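Local coordinates for cytoplasmic protein (Cryptococcus neoformans var. grubii serotype A, PDB 7LPO) that probably hydrolyses the beta-glucosidic bond of steryl glucosides, as a sterylglucosidase of glycosyl hydrolase family 5, at residues Val734-Ser739 with Tyr764-Gln769; Val671-Ile676 with Tyr691-Arg696; Leu158-Ala163 with Asp234-His239. One frame throughout, in Å; residues are numbered along the deposited sequence.

Contact 1. Residues Val734-Ser739 with Tyr764-Gln769; sequences VTIVAS and YTIEVQ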
# COMPACT_ATOMS: atom_id res chain seq x y z
N VAL A 734 -20.40 -23.05 19.22
CA VAL A 734 -19.06 -23.59 19.08
C VAL A 734 -18.73 -24.52 20.23
O VAL A 734 -19.31 -24.45 21.31
CB VAL A 734 -17.98 -22.48 19.01
CG1 VAL A 734 -18.15 -21.60 17.78
CG2 VAL A 734 -18.01 -21.63 20.29
N THR A 735 -17.74 -25.38 19.99
CA THR A 735 -17.09 -26.20 21.01
C THR A 735 -15.67 -25.68 21.21
O THR A 735 -14.96 -25.44 20.23
CB THR A 735 -17.07 -27.67 20.60
OG1 THR A 735 -18.39 -28.22 20.71
CG2 THR A 735 -16.11 -28.46 21.50
N ILE A 736 -15.27 -25.50 22.47
CA ILE A 736 -13.99 -24.91 22.81
C ILE A 736 -13.21 -25.88 23.70
O ILE A 736 -13.76 -26.41 24.67
CB ILE A 736 -14.17 -23.56 23.53
CG1 ILE A 736 -14.86 -22.54 22.60
CG2 ILE A 736 -12.83 -23.04 24.02
CD1 ILE A 736 -15.39 -21.33 23.31
N VAL A 737 -11.94 -26.09 23.37
CA VAL A 737 -11.05 -26.94 24.14
C VAL A 737 -9.80 -26.12 24.45
O VAL A 737 -9.01 -25.81 23.55
CB VAL A 737 -10.68 -28.23 23.39
CG1 VAL A 737 -9.74 -29.09 24.23
CG2 VAL A 737 -11.94 -29.00 23.01
N ALA A 738 -9.63 -25.76 25.72
CA ALA A 738 -8.46 -25.02 26.18
C ALA A 738 -7.62 -25.89 27.12
O ALA A 738 -8.16 -26.61 27.96
CB ALA A 738 -8.86 -23.73 26.88
N SER A 739 -6.30 -25.81 26.96
CA SER A 739 -5.40 -26.66 27.73
C SER A 739 -5.27 -26.20 29.18
O SER A 739 -5.01 -27.02 30.06
CB SER A 739 -4.02 -26.68 27.08
OG SER A 739 -3.46 -25.38 27.08
N TYR A 764 0.40 -22.68 26.08
CA TYR A 764 -1.01 -23.03 26.20
C TYR A 764 -1.65 -23.05 24.82
O TYR A 764 -1.18 -22.41 23.88
CB TYR A 764 -1.73 -22.03 27.10
CG TYR A 764 -1.19 -21.86 28.49
CD1 TYR A 764 -0.16 -22.66 28.97
CD2 TYR A 764 -1.72 -20.91 29.34
CE1 TYR A 764 0.32 -22.51 30.26
CE2 TYR A 764 -1.25 -20.74 30.61
CZ TYR A 764 -0.23 -21.54 31.07
OH TYR A 764 0.22 -21.35 32.36
N THR A 765 -2.75 -23.80 24.70
CA THR A 765 -3.45 -23.90 23.43
C THR A 765 -4.95 -23.80 23.65
O THR A 765 -5.47 -24.18 24.70
CB THR A 765 -3.15 -25.22 22.69
OG1 THR A 765 -3.64 -26.33 23.45
CG2 THR A 765 -1.65 -25.37 22.45
N ILE A 766 -5.64 -23.30 22.63
CA ILE A 766 -7.10 -23.23 22.62
C ILE A 766 -7.55 -23.62 21.22
O ILE A 766 -6.98 -23.15 20.23
CB ILE A 766 -7.62 -21.83 23.01
CG1 ILE A 766 -9.13 -21.88 23.20
CG2 ILE A 766 -7.24 -20.78 21.97
CD1 ILE A 766 -9.68 -20.74 24.05
N GLU A 767 -8.56 -24.48 21.15
CA GLU A 767 -9.10 -24.95 19.88
C GLU A 767 -10.60 -24.69 19.84
O GLU A 767 -11.30 -24.87 20.84
CB GLU A 767 -8.81 -26.44 19.68
CG GLU A 767 -7.34 -26.78 19.80
CD GLU A 767 -7.10 -28.25 20.06
OE1 GLU A 767 -7.19 -29.04 19.10
OE2 GLU A 767 -6.81 -28.61 21.23
N VAL A 768 -11.08 -24.26 18.68
CA VAL A 768 -12.46 -23.84 18.49
C VAL A 768 -12.96 -24.44 17.18
O VAL A 768 -12.22 -24.52 16.20
CB VAL A 768 -12.59 -22.31 18.46
CG1 VAL A 768 -14.04 -21.89 18.20
CG2 VAL A 768 -12.06 -21.70 19.75
N GLN A 769 -14.23 -24.86 17.17
CA GLN A 769 -14.89 -25.21 15.93
C GLN A 769 -16.38 -25.05 16.10
O GLN A 769 -16.91 -25.14 17.21
CB GLN A 769 -14.57 -26.64 15.47
CG GLN A 769 -15.03 -27.74 16.39
CD GLN A 769 -14.50 -29.10 15.97
OE1 GLN A 769 -14.65 -29.51 14.82
NE2 GLN A 769 -13.86 -29.79 16.90
O HOH W 1 -12.76 -27.42 19.69
O HOH W 2 -6.24 -27.18 23.23
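Ile-736 fits between Ile-766 and Val-768 on one face of an antiparallel strand pair in the C-terminal beta domain. Its branch CG2 lies 3.9 Å from Ile-766 CD1. Its other branch, CG1, runs beside Val-768 CG2 and points the same way. With CG1 anti to the carbonyl carbon (chi1 -63°), the two branches of Ile-736 serve one neighbour each. Ala-738 CB extends the row by touching Ile-766 CG1, and Val-734 adds an oblique contact with Val-768 CG1 at the other end. Leu-750 and Trp-752 of strand 749-753 pack against this apolar face, together with Val-743 of strand 742-746.

The backbones are joined at two hydrogen-bonded pairs, Thr-735 with Gln-769 and Val-737 with Glu-767. Each pair makes two N-H to O bonds. Strand 734-738 is an outermost strand of its four-stranded sheet, and strand 761-770 also bonds to strand 689-696 on its far side.

The other face is more polar. A water donates to Thr-735 O, 3.0 Å away, and more weakly to Glu-767 O. A second water lies 2.7 Å from Thr-765 OG1 and also approaches Val-737 O and Glu-767 OE2.

The pairing ends at Ser-739, just past the strand. Its N bonds to Thr-765 O at 2.9 Å. Its OG sits between the backbone N and the carbonyl carbon (chi1 62°), which turns it back to the partner strand. There Thr-765 N donates to Ser-739 OG over 2.9 Å, in a nearly straight bond of 170° at the hydrogen.

Contact 2. Residues Val671-Ile676 with Tyr691-Arg696; sequences VATVGI and YAVRVR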
# COMPACT_ATOMS: atom_id res chain seq x y z
N VAL A 671 -7.16 -10.84 19.45
CA VAL A 671 -7.01 -9.39 19.47
C VAL A 671 -5.98 -8.97 20.52
O VAL A 671 -5.22 -8.02 20.30
CB VAL A 671 -8.38 -8.73 19.73
CG1 VAL A 671 -8.20 -7.26 19.97
CG2 VAL A 671 -9.33 -8.99 18.58
N ALA A 672 -5.95 -9.65 21.66
CA ALA A 672 -5.05 -9.28 22.74
C ALA A 672 -4.73 -10.52 23.55
O ALA A 672 -5.62 -11.32 23.84
CB ALA A 672 -5.65 -8.20 23.64
N THR A 673 -3.46 -10.68 23.90
CA THR A 673 -2.97 -11.93 24.44
C THR A 673 -2.09 -11.70 25.65
O THR A 673 -1.17 -10.88 25.61
CB THR A 673 -2.18 -12.72 23.40
OG1 THR A 673 -3.06 -13.15 22.36
CG2 THR A 673 -1.53 -13.92 24.04
N VAL A 674 -2.37 -12.44 26.72
CA VAL A 674 -1.46 -12.53 27.86
C VAL A 674 -0.38 -13.53 27.46
O VAL A 674 -0.61 -14.74 27.43
CB VAL A 674 -2.19 -12.96 29.14
CG1 VAL A 674 -1.18 -13.24 30.24
CG2 VAL A 674 -3.20 -11.89 29.55
N GLY A 675 0.81 -13.02 27.15
CA GLY A 675 1.86 -13.82 26.57
C GLY A 675 2.15 -13.41 25.14
O GLY A 675 1.78 -12.33 24.68
N ILE A 676 2.84 -14.30 24.43
CA ILE A 676 3.34 -14.05 23.09
C ILE A 676 2.62 -14.98 22.12
O ILE A 676 2.63 -16.20 22.32
CB ILE A 676 4.86 -14.26 23.01
CG1 ILE A 676 5.59 -13.29 23.93
CG2 ILE A 676 5.35 -14.10 21.57
CD1 ILE A 676 5.35 -11.83 23.61
N TYR A 691 -5.05 -21.90 18.42
CA TYR A 691 -4.18 -20.81 18.81
C TYR A 691 -3.26 -21.29 19.92
O TYR A 691 -3.74 -21.77 20.96
CB TYR A 691 -5.00 -19.61 19.26
CG TYR A 691 -4.18 -18.43 19.71
CD1 TYR A 691 -3.01 -18.07 19.04
CD2 TYR A 691 -4.56 -17.66 20.79
CE1 TYR A 691 -2.26 -17.00 19.44
CE2 TYR A 691 -3.82 -16.57 21.19
CZ TYR A 691 -2.68 -16.25 20.52
OH TYR A 691 -1.94 -15.16 20.92
N ALA A 692 -1.95 -21.14 19.72
CA ALA A 692 -0.94 -21.47 20.71
C ALA A 692 -0.23 -20.20 21.15
O ALA A 692 0.18 -19.39 20.31
CB ALA A 692 0.08 -22.46 20.15
N VAL A 693 -0.05 -20.04 22.46
CA VAL A 693 0.55 -18.85 23.04
C VAL A 693 1.66 -19.25 24.01
O VAL A 693 1.50 -20.18 24.80
CB VAL A 693 -0.51 -17.97 23.74
CG1 VAL A 693 -1.38 -18.82 24.63
CG2 VAL A 693 0.14 -16.84 24.52
N ARG A 694 2.78 -18.55 23.94
CA ARG A 694 3.89 -18.75 24.86
C ARG A 694 3.68 -17.82 26.05
O ARG A 694 3.65 -16.60 25.89
CB ARG A 694 5.22 -18.46 24.17
CG ARG A 694 6.46 -18.73 25.02
CD ARG A 694 7.72 -18.79 24.16
NE ARG A 694 7.68 -19.90 23.20
CZ ARG A 694 8.02 -21.16 23.49
NH1 ARG A 694 8.44 -21.49 24.69
NH2 ARG A 694 7.93 -22.09 22.55
N VAL A 695 3.54 -18.41 27.24
CA VAL A 695 3.22 -17.68 28.46
C VAL A 695 4.39 -17.85 29.43
O VAL A 695 4.79 -18.97 29.74
CB VAL A 695 1.91 -18.17 29.11
CG1 VAL A 695 1.50 -17.26 30.27
CG2 VAL A 695 0.79 -18.25 28.08
N ARG A 696 4.94 -16.73 29.90
CA ARG A 696 6.08 -16.74 30.80
C ARG A 696 5.62 -16.54 32.25
O ARG A 696 4.50 -16.10 32.52
CB ARG A 696 7.08 -15.64 30.42
CG ARG A 696 7.69 -15.79 29.03
CD ARG A 696 7.93 -14.43 28.37
NE ARG A 696 6.70 -13.66 28.17
CZ ARG A 696 6.63 -12.54 27.45
NH1 ARG A 696 7.71 -12.06 26.85
NH2 ARG A 696 5.47 -11.89 27.33
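A chi1 of 179° swings the Tyr-691 ring away from its own N and across to Thr-673. Thr-673 OG1 is anti to the carbonyl carbon (chi1 -67°), and the two side chains meet from opposite directions. Tyr-691 OH donates to Thr-673 OG1 at 2.7 Å, with OG1 at the ring edge, near the ring plane. The same threonine turns its methyl to Val-693. CG2 of Thr-673 and CG2 of Val-693 meet tip to tip at 3.4 Å, a tight carbon contact.

Farther along, Gly-675 comes close alongside the partner strand. Its CA is 3.4 Å from Arg-694 O, and its positive phi of 113° lets the chain turn there. With no side chain, Gly-675 lets the two backbones come this close. Beyond the glycine, Ile-676 and Arg-694 form an antiparallel hydrogen-bonded pair. Ile-676 N bonds to Arg-694 O at 2.8 Å, and Arg-694 N returns the bond to Ile-676 O at 2.9 Å. Arg-696 bends its chain so that one guanidinium face lies over Ile-676 CG1, which is 3.7 Å from Arg-696 NH2. A salt bridge to Asp-699 holds the guanidinium from elsewhere, while Arg-694 pairs with Glu-678.

The segment 671-676 is a passage between two sheets. Val-671 and Ala-672 form a classic beta bulge opposite Glu-708, and Thr-673 bonds through its backbone to Ser-35 of strand 35-43. From Ile-676 the chain enters strand 676-682, an outermost strand of the antiparallel sheet, beside strand 689-696. On its other side, strand 689-696 pairs with strand 761-770.

Contact 3. Residues Leu158-Ala163 with Asp234-His239; sequences LWTLYA and DFLQDH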
# COMPACT_ATOMS: atom_id res chain seq x y z
N LEU A 158 -0.82 18.13 -9.97
CA LEU A 158 -0.39 18.31 -11.36
C LEU A 158 0.75 19.32 -11.48
O LEU A 158 1.59 19.19 -12.39
CB LEU A 158 -1.58 18.77 -12.20
CG LEU A 158 -1.33 19.19 -13.64
CD1 LEU A 158 -0.91 18.01 -14.50
CD2 LEU A 158 -2.60 19.83 -14.19
N TRP A 159 0.81 20.32 -10.61
CA TRP A 159 1.84 21.32 -10.79
C TRP A 159 3.24 20.78 -10.55
O TRP A 159 4.21 21.43 -10.96
CB TRP A 159 1.58 22.54 -9.90
CG TRP A 159 1.44 22.31 -8.42
CD1 TRP A 159 0.29 22.27 -7.70
CD2 TRP A 159 2.51 22.15 -7.47
NE1 TRP A 159 0.56 22.08 -6.37
CE2 TRP A 159 1.91 22.00 -6.20
CE3 TRP A 159 3.90 22.11 -7.58
CZ2 TRP A 159 2.66 21.82 -5.05
CZ3 TRP A 159 4.64 21.93 -6.43
CH2 TRP A 159 4.03 21.78 -5.18
N THR A 160 3.39 19.60 -9.93
CA THR A 160 4.73 19.04 -9.78
C THR A 160 5.33 18.64 -11.12
O THR A 160 6.55 18.72 -11.31
CB THR A 160 4.74 17.83 -8.83
OG1 THR A 160 3.88 16.79 -9.33
CG2 THR A 160 4.30 18.25 -7.43
N LEU A 161 4.49 18.20 -12.06
CA LEU A 161 4.99 17.90 -13.40
C LEU A 161 5.59 19.14 -14.06
O LEU A 161 6.68 19.09 -14.64
CB LEU A 161 3.85 17.35 -14.27
CG LEU A 161 3.55 15.86 -14.17
CD1 LEU A 161 3.00 15.55 -12.80
CD2 LEU A 161 2.57 15.43 -15.25
N TYR A 162 4.87 20.26 -14.00
CA TYR A 162 5.39 21.50 -14.55
C TYR A 162 6.67 21.91 -13.84
O TYR A 162 7.62 22.37 -14.48
CB TYR A 162 4.34 22.59 -14.45
CG TYR A 162 3.21 22.43 -15.42
CD1 TYR A 162 3.40 22.70 -16.77
CD2 TYR A 162 1.96 22.03 -15.00
CE1 TYR A 162 2.37 22.57 -17.66
CE2 TYR A 162 0.93 21.90 -15.89
CZ TYR A 162 1.14 22.18 -17.22
OH TYR A 162 0.11 22.06 -18.11
N ALA A 163 6.72 21.74 -12.52
CA ALA A 163 7.94 22.06 -11.79
C ALA A 163 9.12 21.26 -12.32
O ALA A 163 10.26 21.76 -12.33
CB ALA A 163 7.74 21.82 -10.30
N ASP A 234 15.04 19.36 -3.30
CA ASP A 234 14.56 19.99 -2.07
C ASP A 234 13.18 20.60 -2.27
O ASP A 234 12.31 20.49 -1.40
CB ASP A 234 15.56 21.04 -1.58
CG ASP A 234 16.78 20.43 -0.89
OD1 ASP A 234 16.64 19.34 -0.27
OD2 ASP A 234 17.88 21.01 -0.97
N PHE A 235 12.97 21.27 -3.40
CA PHE A 235 11.66 21.82 -3.71
C PHE A 235 10.58 20.76 -3.58
O PHE A 235 9.61 20.93 -2.83
CB PHE A 235 11.70 22.44 -5.11
CG PHE A 235 10.45 23.17 -5.51
CD1 PHE A 235 9.41 22.49 -6.11
CD2 PHE A 235 10.34 24.53 -5.30
CE1 PHE A 235 8.26 23.17 -6.49
CE2 PHE A 235 9.19 25.20 -5.66
CZ PHE A 235 8.16 24.53 -6.26
N LEU A 236 10.74 19.62 -4.27
CA LEU A 236 9.71 18.59 -4.23
C LEU A 236 9.59 17.97 -2.84
O LEU A 236 8.48 17.83 -2.32
CB LEU A 236 10.00 17.50 -5.27
CG LEU A 236 9.93 17.94 -6.73
CD1 LEU A 236 10.34 16.83 -7.71
CD2 LEU A 236 8.53 18.45 -7.07
N GLN A 237 10.71 17.60 -2.21
CA GLN A 237 10.62 16.95 -0.91
C GLN A 237 10.06 17.90 0.15
O GLN A 237 9.23 17.50 0.97
CB GLN A 237 11.99 16.42 -0.46
CG GLN A 237 12.48 15.19 -1.22
CD GLN A 237 13.53 14.39 -0.45
OE1 GLN A 237 13.44 14.23 0.78
NE2 GLN A 237 14.51 13.85 -1.17
N ASP A 238 10.49 19.16 0.14
CA ASP A 238 10.02 20.11 1.14
C ASP A 238 8.52 20.37 0.99
O ASP A 238 7.81 20.53 1.99
CB ASP A 238 10.78 21.44 1.03
CG ASP A 238 12.20 21.34 1.55
OD1 ASP A 238 12.60 20.28 2.06
OD2 ASP A 238 12.94 22.34 1.44
N HIS A 239 8.02 20.46 -0.24
CA HIS A 239 6.58 20.70 -0.40
C HIS A 239 5.77 19.48 0.03
O HIS A 239 4.71 19.62 0.65
CB HIS A 239 6.26 21.10 -1.85
CG HIS A 239 6.50 22.56 -2.14
ND1 HIS A 239 7.73 23.04 -2.54
CD2 HIS A 239 5.68 23.63 -2.07
CE1 HIS A 239 7.65 24.35 -2.71
NE2 HIS A 239 6.42 24.74 -2.42
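Trp-159 and Phe-235 meet between helix segments 159-163 and 234-239, which run nearly antiparallel at 159° with their axes 11.3 Å apart. Large side chains bridge this wide gap. Segment 158-163 lies in the glycosyl hydrolase family 5 region, and catalytic domains of this family are TIM barrels. Helix 232-254, which leads toward strand 263-267, probably belongs to that barrel. The contact joins the short helix 159-163 to this long helix, and all the touching residues are buried.

Trp-159 carries most of the bridge. Its CG sits between the backbone N and the carbonyl carbon (chi1 56°), and the indole extends across to helix 232-254 with its six-membered ring leading. CZ3 of Trp-159 lies 3.8 Å from Phe-235 CE1, which comes at the edge of the indole, near its plane. The neighbouring Trp-159 CH2 is 4.0 Å from His-239 CD2. The tryptophan edge points at the histidine face in a T-shaped (edge-to-face) pair, with planes at 74° and centroids 5.5 Å apart. At its other end, the indole NE1 is bonded to Glu-109 O of helix 105-109. This bond and the ring contacts would limit rotation of the indole.

Smaller groups fill in beside the rings. Ala-163 CB touches Phe-235 CE1, the same atom that Trp-159 meets. Thr-160 CB packs on Leu-236 CD2 at 4.2 Å, while Thr-160 OG1 is bonded to Pro-157 O and Trp-147 NE1. Ile-227 of strand 226-227 touches both Ala-163 and Phe-235.

Within its own helix, His-239 folds back so that CE1 lies over one face of the Phe-235 ring. Phe-235 O takes two bonds, from His-239 N and from His-239 ND1, which reach it from opposite faces of the carbonyl plane. Phe-235 O, 2.8 Å from His-239 ND1, lies in the plane of the histidine ring.

The three contacts follow one another along the chain, with no nesting or crossing. Contact 3 comes first. It closes a loop of 70 residues that includes helix 206-221 and brings helix 159-163 to helix 232-254. Contact 2 follows in the C-terminal region and closes a short loop of 14 residues. Contact 1 closes the last loop, which holds strands 742-746 and 749-753. Contacts 1 and 2 share one antiparallel sheet and meet where strand 761-770 lies beside strand 689-696. There, Ile-766 O is 2.9 Å from Tyr-691 N. Contact 3 lies on the opposite side of the chain's centre, its own centre about 48 Å from that of contact 2.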